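PDB 3CS3: sugar-binding transcriptional regulator, LacI family from Enterococcus faecalis, which probably acts as a LacI-family repressor, binding a sugar-like effector through its periplasmic-binding-protein-like domain and thereby controlling transcription from its target DNA. Local coordinates for residues Gly29-Leu34 / Gly236-Ala240; Gly80-Leu86 / Asn94-Leu99. All blocks are in the same frame, centred on the assembly; numbering follows the deposited sequence.

Contact 1 of 2, residues Gly29-Leu34 / Gly236-Ala240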
loop_
_atom_site.group_PDB
_atom_site.type_symbol
_atom_site.label_atom_id
_atom_site.label_comp_id
_atom_site.label_asym_id
_atom_site.label_seq_id
_atom_site.Cartn_x
_atom_site.Cartn_y
_atom_site.Cartn_z
ATOM N N GLY A 29 10.120 3.116 8.368
ATOM C CA GLY A 29 11.360 3.819 8.651
ATOM C C GLY A 29 11.118 5.170 9.295
ATOM O O GLY A 29 11.849 5.562 10.212
ATOM N N ILE A 30 10.103 5.887 8.802
ATOM C CA ILE A 30 9.656 7.145 9.412
ATOM C C ILE A 30 9.219 6.896 10.864
ATOM O O ILE A 30 9.730 7.549 11.784
ATOM C CB ILE A 30 8.528 7.841 8.590
ATOM C CG1 ILE A 30 9.039 8.272 7.208
ATOM C CG2 ILE A 30 8.018 9.072 9.308
ATOM C CD1 ILE A 30 7.980 8.912 6.300
ATOM N N LYS A 31 8.320 5.925 11.051
ATOM C CA LYS A 31 7.833 5.510 12.375
ATOM C C LYS A 31 8.936 5.218 13.388
ATOM O O LYS A 31 8.894 5.730 14.506
ATOM C CB LYS A 31 6.942 4.275 12.258
ATOM C CG LYS A 31 5.458 4.542 12.390
ATOM C CD LYS A 31 4.627 3.272 12.161
ATOM C CE LYS A 31 5.026 2.118 13.095
ATOM N NZ LYS A 31 4.562 2.297 14.500
ATOM N N LYS A 32 9.911 4.405 12.976
ATOM C CA LYS A 32 11.007 3.987 13.848
ATOM C C LYS A 32 11.911 5.161 14.210
ATOM O O LYS A 32 12.374 5.262 15.351
ATOM C CB LYS A 32 11.820 2.856 13.201
ATOM C CG LYS A 32 12.558 1.943 14.192
ATOM C CD LYS A 32 14.006 2.378 14.436
ATOM C CE LYS A 32 14.703 1.497 15.475
ATOM N NZ LYS A 32 14.257 1.778 16.872
ATOM N N GLY A 33 12.152 6.046 13.247
ATOM C CA GLY A 33 12.987 7.217 13.468
ATOM C C GLY A 33 12.326 8.234 14.379
ATOM O O GLY A 33 12.991 8.871 15.198
ATOM N N LEU A 34 11.011 8.375 14.237
ATOM C CA LEU A 34 10.238 9.311 15.048
ATOM C C LEU A 34 10.013 8.821 16.480
ATOM O O LEU A 34 10.011 9.630 17.408
ATOM C CB LEU A 34 8.898 9.633 14.380
ATOM C CG LEU A 34 8.912 10.471 13.095
ATOM C CD1 LEU A 34 7.492 10.680 12.604
ATOM C CD2 LEU A 34 9.599 11.805 13.322
ATOM N N GLY A 236 13.091 6.776 4.884
ATOM C CA GLY A 236 12.217 7.153 5.990
ATOM C C GLY A 236 12.900 7.502 7.305
ATOM O O GLY A 236 12.483 8.434 7.989
ATOM N N MET A 237 13.947 6.756 7.651
ATOM C CA MET A 237 14.710 6.977 8.877
ATOM C C MET A 237 15.420 8.329 8.857
ATOM O O MET A 237 15.340 9.088 9.829
ATOM C CB MET A 237 15.733 5.857 9.074
ATOM C CG MET A 237 16.230 5.708 10.511
ATOM S SD MET A 237 15.354 4.437 11.453
ATOM C CE MET A 237 16.426 3.029 11.167
ATOM N N VAL A 238 16.097 8.618 7.742
ATOM C CA VAL A 238 16.811 9.880 7.524
ATOM C C VAL A 238 15.842 11.064 7.456
ATOM O O VAL A 238 16.148 12.145 7.967
ATOM C CB VAL A 238 17.730 9.813 6.259
ATOM C CG1 VAL A 238 18.304 11.163 5.905
ATOM C CG2 VAL A 238 18.862 8.835 6.475
ATOM N N ALA A 239 14.675 10.857 6.848
ATOM C CA ALA A 239 13.637 11.904 6.803
ATOM C C ALA A 239 13.108 12.241 8.195
ATOM O O ALA A 239 12.923 13.415 8.522
ATOM C CB ALA A 239 12.498 11.501 5.894
ATOM N N ALA A 240 12.893 11.204 9.005
ATOM C CA ALA A 240 12.465 11.353 10.400
ATOM C C ALA A 240 13.496 12.081 11.273
ATOM O O ALA A 240 13.129 12.933 12.072
ATOM C CB ALA A 240 12.126 10.003 10.994
#
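Gly-29 and Ile-30 lie directly against Gly-236 and Met-237 where helix 23-35 crosses helix 232-247, the local axes only 7.0 Å apart and inclined by -40° with both helices running the same general way. Such a close approach is possible because glycines occupy the crossing: Gly-29, Gly-33 and Gly-236 have no side chain to wedge the backbones apart. The main chains consequently exchange weak CA-H...O contacts in both directions, Met-237 CA lying 3.5 Å from Gly-29 O and Ile-30 CA lying 3.4 Å from Gly-236 O. This is the small-xxx-small pattern on both partners, Gly-29 with Gly-33 on one helix and Gly-236 with Ala-240 on the other, and it packs together two helices on one side of the N-terminal subdomain of the periplasmic-binding-protein-like fold. The CB of Ala-240 points toward helix 23-35, small enough to sit 3.5 Å from Ile-30 O and to lie over Gly-33 CA. Leu-34 closes one flank, its CG 3.9 Å from Ala-240 CB, and continues onto Met-41 and Ile-243. Ile-30 turns CG1 beside its own backbone N (chi1 -64°), which lays that branch against the O and CA of Gly-236. On the more exposed flank the flexible Met-237 chain has Lys-32 beside it in one of the two conformers of that lysine, a contact that is therefore doubtful.

Contact 2 of 2, residues Gly80-Leu86 / Asn94-Leu99; sequences GHSIVVL and NIRQVL. With SO4 (sulfate ion), chain B; SO4 (sulfate ion), chain E.
Ser-82 reaches the carboxamide of Asn-94 from above its carbonyl plane, OG donating to OD1 over 3.2 Å and about 45° out of that plane. The guanidinium of Arg-96 is engaged at its edge: NH1 donates to O3 of one sulfate at 2.8 Å, and NH2 binds that ion and a second one. These sulfates probably come from the crystallisation liquor, and Asn-94 N also grips the first. Strands 82-85 and 95-100 are parallel neighbours in the Rossmann-like sheet of the N-terminal subdomain. Four backbone bonds join the segments, starting with Ile-83 N to Asn-94 O at 2.9 Å and ending with Val-98 N to Val-85 O. The beta-branched Ile-83, Val-84, Val-85, Ile-95 and Val-98 suit extended strands. Ile-83 and Ile-95 meet on the face packed by helix 70-78, whereas Val-84 CG1 touches Val-98 CG2 at 3.8 Å on the face lying under helix 232-247. Arg-96 starts on that second face, but its chain bends at chi2 (-63°) and carries the guanidinium back to its own strand, where NH1 donates to Ile-95 O. Val-85 holds CG2 between its backbone N and carbonyl carbon, which sets this methyl 3.3 Å from Arg-96 O.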
loop_
_atom_site.group_PDB
_atom_site.type_symbol
_atom_site.label_atom_id
_atom_site.label_comp_id
_atom_site.label_asym_id
_atom_site.label_seq_id
_atom_site.Cartn_x
_atom_site.Cartn_y
_atom_site.Cartn_z
ATOM N N GLY A 80 5.907 28.850 10.830
ATOM C CA GLY A 80 6.674 28.217 11.903
ATOM C C GLY A 80 6.840 26.706 11.852
ATOM O O GLY A 80 7.583 26.142 12.660
ATOM N N HIS A 81 6.159 26.048 10.913
ATOM C CA HIS A 81 6.249 24.590 10.786
ATOM C C HIS A 81 7.463 24.159 9.975
ATOM O O HIS A 81 7.777 24.754 8.943
ATOM C CB HIS A 81 4.988 24.011 10.153
ATOM C CG HIS A 81 3.747 24.233 10.956
ATOM N ND1 HIS A 81 2.914 25.312 10.753
ATOM C CD2 HIS A 81 3.189 23.507 11.953
ATOM C CE1 HIS A 81 1.897 25.243 11.594
ATOM N NE2 HIS A 81 2.041 24.158 12.334
ATOM N N SER A 82 8.133 23.114 10.451
ATOM C CA SER A 82 9.285 22.544 9.762
ATOM C C SER A 82 8.842 21.503 8.746
ATOM O O SER A 82 7.927 20.730 9.013
ATOM C CB SER A 82 10.234 21.916 10.773
ATOM O OG SER A 82 10.859 22.926 11.532
ATOM N N ILE A 83 9.487 21.484 7.581
ATOM C CA ILE A 83 9.112 20.556 6.508
ATOM C C ILE A 83 10.315 19.830 5.893
ATOM O O ILE A 83 11.336 20.440 5.606
ATOM C CB ILE A 83 8.283 21.272 5.394
ATOM C CG1 ILE A 83 6.992 21.863 5.969
ATOM C CG2 ILE A 83 7.905 20.298 4.285
ATOM C CD1 ILE A 83 6.490 23.055 5.232
ATOM N N VAL A 84 10.191 18.519 5.711
ATOM C CA VAL A 84 11.140 17.764 4.895
ATOM C C VAL A 84 10.458 17.296 3.601
ATOM O O VAL A 84 9.421 16.637 3.635
ATOM C CB VAL A 84 11.773 16.584 5.676
ATOM C CG1 VAL A 84 12.670 15.760 4.778
ATOM C CG2 VAL A 84 12.591 17.116 6.843
ATOM N N VAL A 85 11.023 17.688 2.465
ATOM C CA VAL A 85 10.517 17.252 1.170
ATOM C C VAL A 85 11.324 16.073 0.640
ATOM O O VAL A 85 12.551 16.021 0.775
ATOM C CB VAL A 85 10.450 18.404 0.124
ATOM C CG1 VAL A 85 9.305 19.352 0.450
ATOM C CG2 VAL A 85 11.760 19.159 0.041
ATOM N N LEU A 86 10.608 15.116 0.062
ATOM C CA LEU A 86 11.199 13.895 -0.459
ATOM C C LEU A 86 11.031 13.833 -1.974
ATOM O O LEU A 86 11.397 12.846 -2.611
ATOM C CB LEU A 86 10.520 12.676 0.172
ATOM C CG LEU A 86 10.388 12.511 1.690
ATOM C CD1 LEU A 86 9.965 11.082 1.980
ATOM C CD2 LEU A 86 11.675 12.832 2.440
ATOM N N ASN A 94 13.476 26.615 6.878
ATOM C CA ASN A 94 12.525 25.663 7.482
ATOM C C ASN A 94 12.173 24.439 6.626
ATOM O O ASN A 94 11.362 23.610 7.033
ATOM C CB ASN A 94 11.250 26.350 8.002
ATOM C CG ASN A 94 11.268 26.557 9.496
ATOM O OD1 ASN A 94 11.799 25.732 10.248
ATOM N ND2 ASN A 94 10.670 27.656 9.939
ATOM N N ILE A 95 12.783 24.328 5.447
ATOM C CA ILE A 95 12.591 23.160 4.595
ATOM C C ILE A 95 13.923 22.475 4.287
ATOM O O ILE A 95 14.914 23.140 4.005
ATOM C CB ILE A 95 11.805 23.491 3.291
ATOM C CG1 ILE A 95 10.571 24.358 3.602
ATOM C CG2 ILE A 95 11.365 22.202 2.590
ATOM C CD1 ILE A 95 9.839 24.892 2.384
ATOM N N ARG A 96 13.944 21.146 4.382
ATOM C CA ARG A 96 15.098 20.347 3.974
ATOM C C ARG A 96 14.689 19.270 2.982
ATOM O O ARG A 96 13.504 18.990 2.837
ATOM C CB ARG A 96 15.779 19.715 5.185
ATOM C CG ARG A 96 16.397 20.726 6.129
ATOM C CD ARG A 96 17.520 21.545 5.470
ATOM N NE ARG A 96 18.192 22.333 6.498
ATOM C CZ ARG A 96 17.859 23.578 6.825
ATOM N NH1 ARG A 96 16.881 24.203 6.179
ATOM N NH2 ARG A 96 18.508 24.203 7.795
ATOM N N GLN A 97 15.672 18.665 2.313
ATOM C CA GLN A 97 15.420 17.659 1.278
ATOM C C GLN A 97 16.052 16.328 1.626
ATOM O O GLN A 97 17.215 16.280 2.012
ATOM C CB GLN A 97 16.004 18.094 -0.066
ATOM C CG GLN A 97 15.658 19.490 -0.524
ATOM C CD GLN A 97 16.659 20.030 -1.539
ATOM O OE1 GLN A 97 16.631 21.211 -1.876
ATOM N NE2 GLN A 97 17.547 19.165 -2.030
ATOM N N VAL A 98 15.290 15.245 1.493
ATOM C CA VAL A 98 15.873 13.900 1.468
ATOM C C VAL A 98 15.407 13.221 0.184
ATOM O O VAL A 98 14.314 12.663 0.121
ATOM C CB VAL A 98 15.532 13.037 2.719
ATOM C CG1 VAL A 98 16.329 11.734 2.690
ATOM C CG2 VAL A 98 15.835 13.784 4.003
ATOM N N LEU A 99 16.249 13.287 -0.841
ATOM C CA LEU A 99 15.850 12.908 -2.195
ATOM C C LEU A 99 16.529 11.636 -2.673
ATOM O O LEU A 99 17.617 11.301 -2.215
ATOM C CB LEU A 99 16.165 14.046 -3.166
ATOM C CG LEU A 99 15.640 15.446 -2.845
ATOM C CD1 LEU A 99 16.061 16.415 -3.930
ATOM C CD2 LEU A 99 14.128 15.456 -2.686
HETATM S S SO4 B . 16.658 27.078 8.567
HETATM O O1 SO4 B . 16.613 28.518 8.797
HETATM O O2 SO4 B . 15.435 26.474 9.088
HETATM O O3 SO4 B . 16.773 26.827 7.135
HETATM O O4 SO4 B . 17.808 26.506 9.260
HETATM S S SO4 E . 21.763 22.968 8.130
HETATM O O1 SO4 E . 21.524 22.444 6.788
HETATM O O2 SO4 E . 20.633 22.644 8.996
HETATM O O3 SO4 E . 22.980 22.376 8.677
HETATM O O4 SO4 E . 21.916 24.417 8.049
#

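Overall arrangement
Both contacts belong to the N-terminal subdomain, their centres about 13 Å apart, and together they represent two of the three layers of its alpha/beta/alpha sandwich: contact 2 joins adjacent central strands of the mixed sheet, and contact 1 joins two helices packed over one face. They meet directly, Ala-239 CB lying 3.8 Å from Leu-86 CD2. In sequence order come 29-34, then 80-86 and 94-99, and finally 236-240, after the chain has built the separate four-stranded sheet of the other subdomain and returned. Helix 232-247 and strands 227-229 and 255-262 thus complete a subdomain begun at the other end of the chain, the discontinuous architecture expected of sugar-responsive LacI-family regulators.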